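PDB 6BVD: light Chain from Clostridium botulinum, which probably cleaves a SNARE protein of the neuronal secretory machinery as the zinc-dependent protease domain of a mosaic botulinum neurotoxin. Local coordinates for residues 8-13 / 37-42; 20-25 / 44-49. One frame throughout, in Å; residues are numbered along the deposited sequence.

From the N terminus the chain first lays down the loop 8-13, then strand 21-24, turns back into strand 36-40 and turns again into strand 45-48. Contact 1 closes the loop between 8-13 and 37-42; contact 2 closes the one between 20-25 and 44-49. Their segments alternate along the chain, so the two closures cross rather than nest, with centres about 7 Å apart. Strand 36-40 is the shared element: Lys37, Phe39 and the carbonyl of Gln40 meet the N-terminal loop in contact 1, while the strand's backbone pairs with both strands of contact 2. Together they tie the N-terminal loop to three consecutive strands of the mixed sheet.

Contact 1 (8-13 / 37-42); sequences NSFNYD and KAFQIM
Asn8 and Ile41 meet through the backbone, Asn8 N donating to Ile41 O over 2.9 Å. The Asn8 side chain adds a second bond one residue earlier: ND2 reaches Gln40 O at 2.8 Å with a nearly straight N-H, the acceptor close to the amide plane. CG stands beside the backbone N of Asn8 (chi1 -56°); this rotation brings ND2 to Gln40 O, beside the backbone bond to Ile41 O, so Asn8 uses neighbouring carbonyls at the corner of the chain. At the other end, the extended Lys37 chain runs along Tyr12 until NZ meets Tyr12 O at 2.8 Å, in the carbonyl plane. The ammonium also bonds Asp14 O, just past the segment, so two carbonyls of the loop hold it.

Two waters extend the polar ties. One accepts from Tyr12 OH and donates to Lys37 O; the other accepts from Lys37 NZ and makes a long bond to Asp13 OD1.

Between these polar ends lies an aromatic cluster of Phe10, Phe39 and Tyr12. Phe39 CB sits over the centre of one face of Phe10, 3.6 Å from the ring centroid, a CH-pi contact; Asn8 O lies off-centre over the opposite face. At the Phe10 edge, CE2 approaches Gln40 O and CZ packs against Ile41 CA. The Phe10 and Phe39 planes are inclined by 56°. Beyond, Tyr12 CD1 touches Phe39 CZ at 3.6 Å, those rings turned by 35°.

Helix 83-100 holds the loop through Gln91 and Asn87, while Asn11 ND2 bonds Ile395 O of the second subunit. The arrangement is an irregular N-terminal segment running roughly antiparallel to a strand and laid over one face of the mixed sheet of the clostridial neurotoxin protease fold.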
loop_
_atom_site.group_PDB
_atom_site.type_symbol
_atom_site.label_atom_id
_atom_site.label_comp_id
_atom_site.label_asym_id
_atom_site.label_seq_id
_atom_site.Cartn_x
_atom_site.Cartn_y
_atom_site.Cartn_z
ATOM N N ASN A 8 0.362 -0.085 12.492
ATOM C CA ASN A 8 -0.756 -0.982 12.827
ATOM C C ASN A 8 -2.076 -0.609 12.157
ATOM O O ASN A 8 -2.313 0.559 11.939
ATOM C CB ASN A 8 -0.947 -0.985 14.358
ATOM C CG ASN A 8 0.309 -1.381 15.079
ATOM O OD1 ASN A 8 0.871 -2.432 14.807
ATOM N ND2 ASN A 8 0.763 -0.547 15.992
ATOM N N SER A 9 -2.946 -1.586 11.895
ATOM C CA SER A 9 -4.325 -1.345 11.426
ATOM C C SER A 9 -5.368 -1.763 12.491
ATOM O O SER A 9 -5.098 -2.609 13.345
ATOM C CB SER A 9 -4.603 -2.086 10.108
ATOM O OG SER A 9 -3.891 -1.478 9.034
ATOM N N PHE A 10 -6.529 -1.117 12.449
ATOM C CA PHE A 10 -7.623 -1.305 13.403
ATOM C C PHE A 10 -8.876 -0.669 12.807
ATOM O O PHE A 10 -8.787 0.241 11.967
ATOM C CB PHE A 10 -7.301 -0.673 14.788
ATOM C CG PHE A 10 -6.232 0.413 14.738
ATOM C CD1 PHE A 10 -6.451 1.603 14.048
ATOM C CD2 PHE A 10 -5.002 0.218 15.354
ATOM C CE1 PHE A 10 -5.472 2.592 13.980
ATOM C CE2 PHE A 10 -4.005 1.204 15.295
ATOM C CZ PHE A 10 -4.240 2.400 14.618
ATOM N N ASN A 11 -10.035 -1.153 13.230
ATOM C CA ASN A 11 -11.303 -0.489 12.949
ATOM C C ASN A 11 -11.778 0.190 14.237
ATOM O O ASN A 11 -11.406 -0.257 15.322
ATOM C CB ASN A 11 -12.328 -1.501 12.425
ATOM C CG ASN A 11 -11.761 -2.350 11.304
ATOM O OD1 ASN A 11 -11.653 -1.880 10.186
ATOM N ND2 ASN A 11 -11.406 -3.603 11.601
ATOM N N TYR A 12 -12.574 1.257 14.139
ATOM C CA TYR A 12 -12.981 1.969 15.356
ATOM C C TYR A 12 -13.712 1.026 16.327
ATOM O O TYR A 12 -13.594 1.171 17.546
ATOM C CB TYR A 12 -13.883 3.166 15.043
ATOM C CG TYR A 12 -14.119 3.998 16.275
ATOM C CD1 TYR A 12 -13.147 4.870 16.734
ATOM C CD2 TYR A 12 -15.287 3.852 17.022
ATOM C CE1 TYR A 12 -13.346 5.616 17.905
ATOM C CE2 TYR A 12 -15.493 4.584 18.185
ATOM C CZ TYR A 12 -14.526 5.463 18.614
ATOM O OH TYR A 12 -14.729 6.188 19.770
ATOM N N ASP A 13 -14.455 0.069 15.788
ATOM C CA ASP A 13 -15.234 -0.820 16.635
ATOM C C ASP A 13 -14.482 -2.057 17.138
ATOM O O ASP A 13 -15.063 -2.842 17.872
ATOM C CB ASP A 13 -16.488 -1.286 15.896
ATOM C CG ASP A 13 -17.568 -0.212 15.815
ATOM O OD1 ASP A 13 -17.551 0.778 16.594
ATOM O OD2 ASP A 13 -18.452 -0.372 14.954
ATOM N N LYS A 37 -11.282 6.125 23.901
ATOM C CA LYS A 37 -10.789 4.982 23.124
ATOM C C LYS A 37 -9.664 5.452 22.178
ATOM O O LYS A 37 -9.852 6.399 21.392
ATOM C CB LYS A 37 -11.932 4.334 22.349
ATOM C CG LYS A 37 -11.594 2.939 21.830
ATOM C CD LYS A 37 -12.740 2.308 21.106
ATOM C CE LYS A 37 -12.430 0.851 20.752
ATOM N NZ LYS A 37 -13.602 0.170 20.171
ATOM N N ALA A 38 -8.501 4.819 22.281
ATOM C CA ALA A 38 -7.299 5.252 21.531
ATOM C C ALA A 38 -6.637 4.101 20.786
ATOM O O ALA A 38 -6.779 2.908 21.185
ATOM C CB ALA A 38 -6.304 5.922 22.501
ATOM N N PHE A 39 -5.922 4.453 19.697
ATOM C CA PHE A 39 -5.422 3.485 18.700
ATOM C C PHE A 39 -3.934 3.749 18.442
ATOM O O PHE A 39 -3.548 4.862 18.107
ATOM C CB PHE A 39 -6.274 3.584 17.413
ATOM C CG PHE A 39 -7.754 3.380 17.650
ATOM C CD1 PHE A 39 -8.362 2.169 17.367
ATOM C CD2 PHE A 39 -8.533 4.400 18.186
ATOM C CE1 PHE A 39 -9.700 1.984 17.569
ATOM C CE2 PHE A 39 -9.859 4.219 18.430
ATOM C CZ PHE A 39 -10.464 3.001 18.120
ATOM N N GLN A 40 -3.086 2.759 18.704
ATOM C CA GLN A 40 -1.650 2.963 18.647
ATOM C C GLN A 40 -1.196 2.685 17.227
ATOM O O GLN A 40 -0.948 1.540 16.851
ATOM C CB GLN A 40 -0.861 2.061 19.620
ATOM C CG GLN A 40 0.531 2.621 19.867
ATOM C CD GLN A 40 1.376 1.830 20.829
ATOM O OE1 GLN A 40 2.502 2.230 21.133
ATOM N NE2 GLN A 40 0.846 0.708 21.333
ATOM N N ILE A 41 -1.132 3.745 16.437
ATOM C CA ILE A 41 -0.800 3.617 15.007
ATOM C C ILE A 41 0.633 3.139 14.788
ATOM O O ILE A 41 0.947 2.451 13.778
ATOM C CB ILE A 41 -1.099 5.022 14.287
ATOM C CG1 ILE A 41 -0.808 4.919 12.785
ATOM C CG2 ILE A 41 -0.338 6.132 14.956
ATOM C CD1 ILE A 41 -1.908 4.268 12.051
ATOM N N MET A 42 1.538 3.500 15.697
ATOM C CA MET A 42 2.915 2.984 15.678
ATOM C C MET A 42 3.417 3.099 17.074
ATOM O O MET A 42 2.799 3.833 17.875
ATOM C CB MET A 42 3.848 3.759 14.694
ATOM C CG MET A 42 3.845 5.299 14.901
ATOM S SD MET A 42 5.167 6.164 13.951
ATOM C CE MET A 42 6.563 5.806 14.990
HETATM O O HOH W 1 -12.341 7.489 20.423
HETATM O O HOH W 2 -16.562 1.114 19.706
#

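Contact 2 (20-25 / 44-49); sequences TIIYIR and NVWIIP
Strands 21-24 and 45-48 cross at 74° with their axes 9.4 Å apart at closest approach, too far for direct backbone pairing, since strand 36-40 runs between them in the sheet. What bridges the gap is side chains from one face. Ile22 and Trp46 meet most closely: Ile22 CD1 lies 3.3 Å from Trp46 CH2, a tight approach, and Ile22 CG1 follows at 3.5 Å from the same carbon. With CG1 lodged between the backbone N and the carbonyl carbon (chi1 62°), the isoleucine tip bends towards the six-membered part of the indole, which it crosses at about a right angle. The neighbouring ring carbon, Trp46 CZ3, comes within 3.7 Å of Thr20 O, a carbonyl engaged in the backbone pairing of Thr20 with Gln40.

Further along, Ile24 and Ile48 join methyl to methyl, CD1 to CD1 at 3.8 Å. Ile24 CD1 also grazes Trp46 CB, so a line of apolar groups runs between the two strands. Ala38 of the intervening strand touches Ile24, Trp46 and Ile48, its short side chain lying among these larger groups. Ile48 packs onward against Ile156 and Trp158 of strand 155-158. Strands next but one in the order, each antiparallel to 36-40, would be near parallel in a flat sheet; their steep crossing shows the strong twist of the mixed sheet of the zinc protease fold here.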
loop_
_atom_site.group_PDB
_atom_site.type_symbol
_atom_site.label_atom_id
_atom_site.label_comp_id
_atom_site.label_asym_id
_atom_site.label_seq_id
_atom_site.Cartn_x
_atom_site.Cartn_y
_atom_site.Cartn_z
ATOM N N THR A 20 -2.777 -2.508 20.996
ATOM C CA THR A 20 -2.965 -1.398 20.044
ATOM C C THR A 20 -4.230 -0.595 20.274
ATOM O O THR A 20 -4.408 0.482 19.672
ATOM C CB THR A 20 -2.950 -1.902 18.573
ATOM O OG1 THR A 20 -3.885 -2.978 18.387
ATOM C CG2 THR A 20 -1.577 -2.407 18.232
ATOM N N ILE A 21 -5.125 -1.114 21.131
ATOM C CA ILE A 21 -6.365 -0.416 21.422
ATOM C C ILE A 21 -6.694 -0.483 22.898
ATOM O O ILE A 21 -7.027 -1.577 23.396
ATOM C CB ILE A 21 -7.544 -0.999 20.673
ATOM C CG1 ILE A 21 -7.294 -1.003 19.155
ATOM C CG2 ILE A 21 -8.786 -0.201 20.957
ATOM C CD1 ILE A 21 -8.440 -1.591 18.425
ATOM N N ILE A 22 -6.617 0.674 23.552
ATOM C CA ILE A 22 -6.904 0.815 24.996
ATOM C C ILE A 22 -7.646 2.119 25.231
ATOM O O ILE A 22 -7.760 2.942 24.333
ATOM C CB ILE A 22 -5.637 0.825 25.873
ATOM C CG1 ILE A 22 -4.776 2.027 25.502
ATOM C CG2 ILE A 22 -4.827 -0.442 25.740
ATOM C CD1 ILE A 22 -3.448 1.999 26.156
ATOM N N TYR A 23 -8.216 2.288 26.425
ATOM C CA TYR A 23 -8.754 3.599 26.802
ATOM C C TYR A 23 -7.694 4.456 27.457
ATOM O O TYR A 23 -6.962 3.983 28.338
ATOM C CB TYR A 23 -9.969 3.447 27.724
ATOM C CG TYR A 23 -11.242 3.250 26.923
ATOM C CD1 TYR A 23 -12.128 4.304 26.700
ATOM C CD2 TYR A 23 -11.540 2.017 26.363
ATOM C CE1 TYR A 23 -13.282 4.125 25.948
ATOM C CE2 TYR A 23 -12.683 1.826 25.616
ATOM C CZ TYR A 23 -13.552 2.874 25.418
ATOM O OH TYR A 23 -14.680 2.657 24.674
ATOM N N ILE A 24 -7.562 5.719 27.056
ATOM C CA ILE A 24 -6.538 6.485 27.730
ATOM C C ILE A 24 -7.107 7.764 28.333
ATOM O O ILE A 24 -8.060 8.342 27.826
ATOM C CB ILE A 24 -5.355 6.837 26.808
ATOM C CG1 ILE A 24 -5.701 7.973 25.875
ATOM C CG2 ILE A 24 -4.909 5.642 26.027
ATOM C CD1 ILE A 24 -4.583 8.237 24.857
ATOM N N ARG A 25 -6.513 8.182 29.435
ATOM C CA ARG A 25 -6.883 9.443 30.111
ATOM C C ARG A 25 -5.876 10.479 29.671
ATOM O O ARG A 25 -4.760 10.480 30.176
ATOM C CB ARG A 25 -6.858 9.287 31.637
ATOM C CG ARG A 25 -7.458 10.504 32.380
ATOM C CD ARG A 25 -7.376 10.325 33.929
ATOM N NE ARG A 25 -5.989 10.415 34.411
ATOM C CZ ARG A 25 -5.651 10.427 35.694
ATOM N NH1 ARG A 25 -6.601 10.381 36.602
ATOM N NH2 ARG A 25 -4.379 10.506 36.062
ATOM N N ASN A 44 4.543 4.245 20.440
ATOM C CA ASN A 44 4.534 5.539 21.115
ATOM C C ASN A 44 3.654 6.614 20.453
ATOM O O ASN A 44 3.724 7.768 20.820
ATOM C CB ASN A 44 5.971 6.095 21.303
ATOM C CG ASN A 44 6.819 5.232 22.241
ATOM O OD1 ASN A 44 6.283 4.624 23.162
ATOM N ND2 ASN A 44 8.131 5.145 21.984
ATOM N N VAL A 45 2.822 6.255 19.504
ATOM C CA VAL A 45 1.939 7.255 18.884
ATOM C C VAL A 45 0.505 6.756 18.956
ATOM O O VAL A 45 0.160 5.671 18.444
ATOM C CB VAL A 45 2.319 7.547 17.383
ATOM C CG1 VAL A 45 1.453 8.655 16.824
ATOM C CG2 VAL A 45 3.765 7.943 17.269
ATOM N N TRP A 46 -0.345 7.553 19.587
ATOM C CA TRP A 46 -1.747 7.183 19.760
ATOM C C TRP A 46 -2.622 8.118 18.999
ATOM O O TRP A 46 -2.364 9.329 18.972
ATOM C CB TRP A 46 -2.156 7.225 21.264
ATOM C CG TRP A 46 -1.473 6.154 22.022
ATOM C CD1 TRP A 46 -0.241 6.211 22.568
ATOM C CD2 TRP A 46 -1.972 4.819 22.256
ATOM N NE1 TRP A 46 0.065 4.987 23.157
ATOM C CE2 TRP A 46 -0.980 4.122 22.972
ATOM C CE3 TRP A 46 -3.165 4.157 21.934
ATOM C CZ2 TRP A 46 -1.151 2.777 23.404
ATOM C CZ3 TRP A 46 -3.335 2.808 22.353
ATOM C CH2 TRP A 46 -2.321 2.142 23.066
ATOM N N ILE A 47 -3.674 7.574 18.405
ATOM C CA ILE A 47 -4.704 8.409 17.798
ATOM C C ILE A 47 -6.021 8.344 18.562
ATOM O O ILE A 47 -6.533 7.246 18.848
ATOM C CB ILE A 47 -4.963 7.994 16.329
ATOM C CG1 ILE A 47 -3.658 8.074 15.540
ATOM C CG2 ILE A 47 -6.102 8.847 15.692
ATOM C CD1 ILE A 47 -3.732 7.524 14.137
ATOM N N ILE A 48 -6.571 9.522 18.886
ATOM C CA ILE A 48 -7.946 9.593 19.346
ATOM C C ILE A 48 -8.799 10.265 18.271
ATOM O O ILE A 48 -8.783 11.489 18.129
ATOM C CB ILE A 48 -8.072 10.354 20.675
ATOM C CG1 ILE A 48 -7.181 9.698 21.744
ATOM C CG2 ILE A 48 -9.563 10.443 21.094
ATOM C CD1 ILE A 48 -7.072 10.481 23.059
ATOM N N PRO A 49 -9.559 9.465 17.510
ATOM C CA PRO A 49 -10.204 10.032 16.310
ATOM C C PRO A 49 -11.496 10.782 16.636
ATOM O O PRO A 49 -12.577 10.426 16.187
ATOM C CB PRO A 49 -10.467 8.802 15.453
ATOM C CG PRO A 49 -10.777 7.721 16.500
ATOM C CD PRO A 49 -9.853 8.025 17.671
#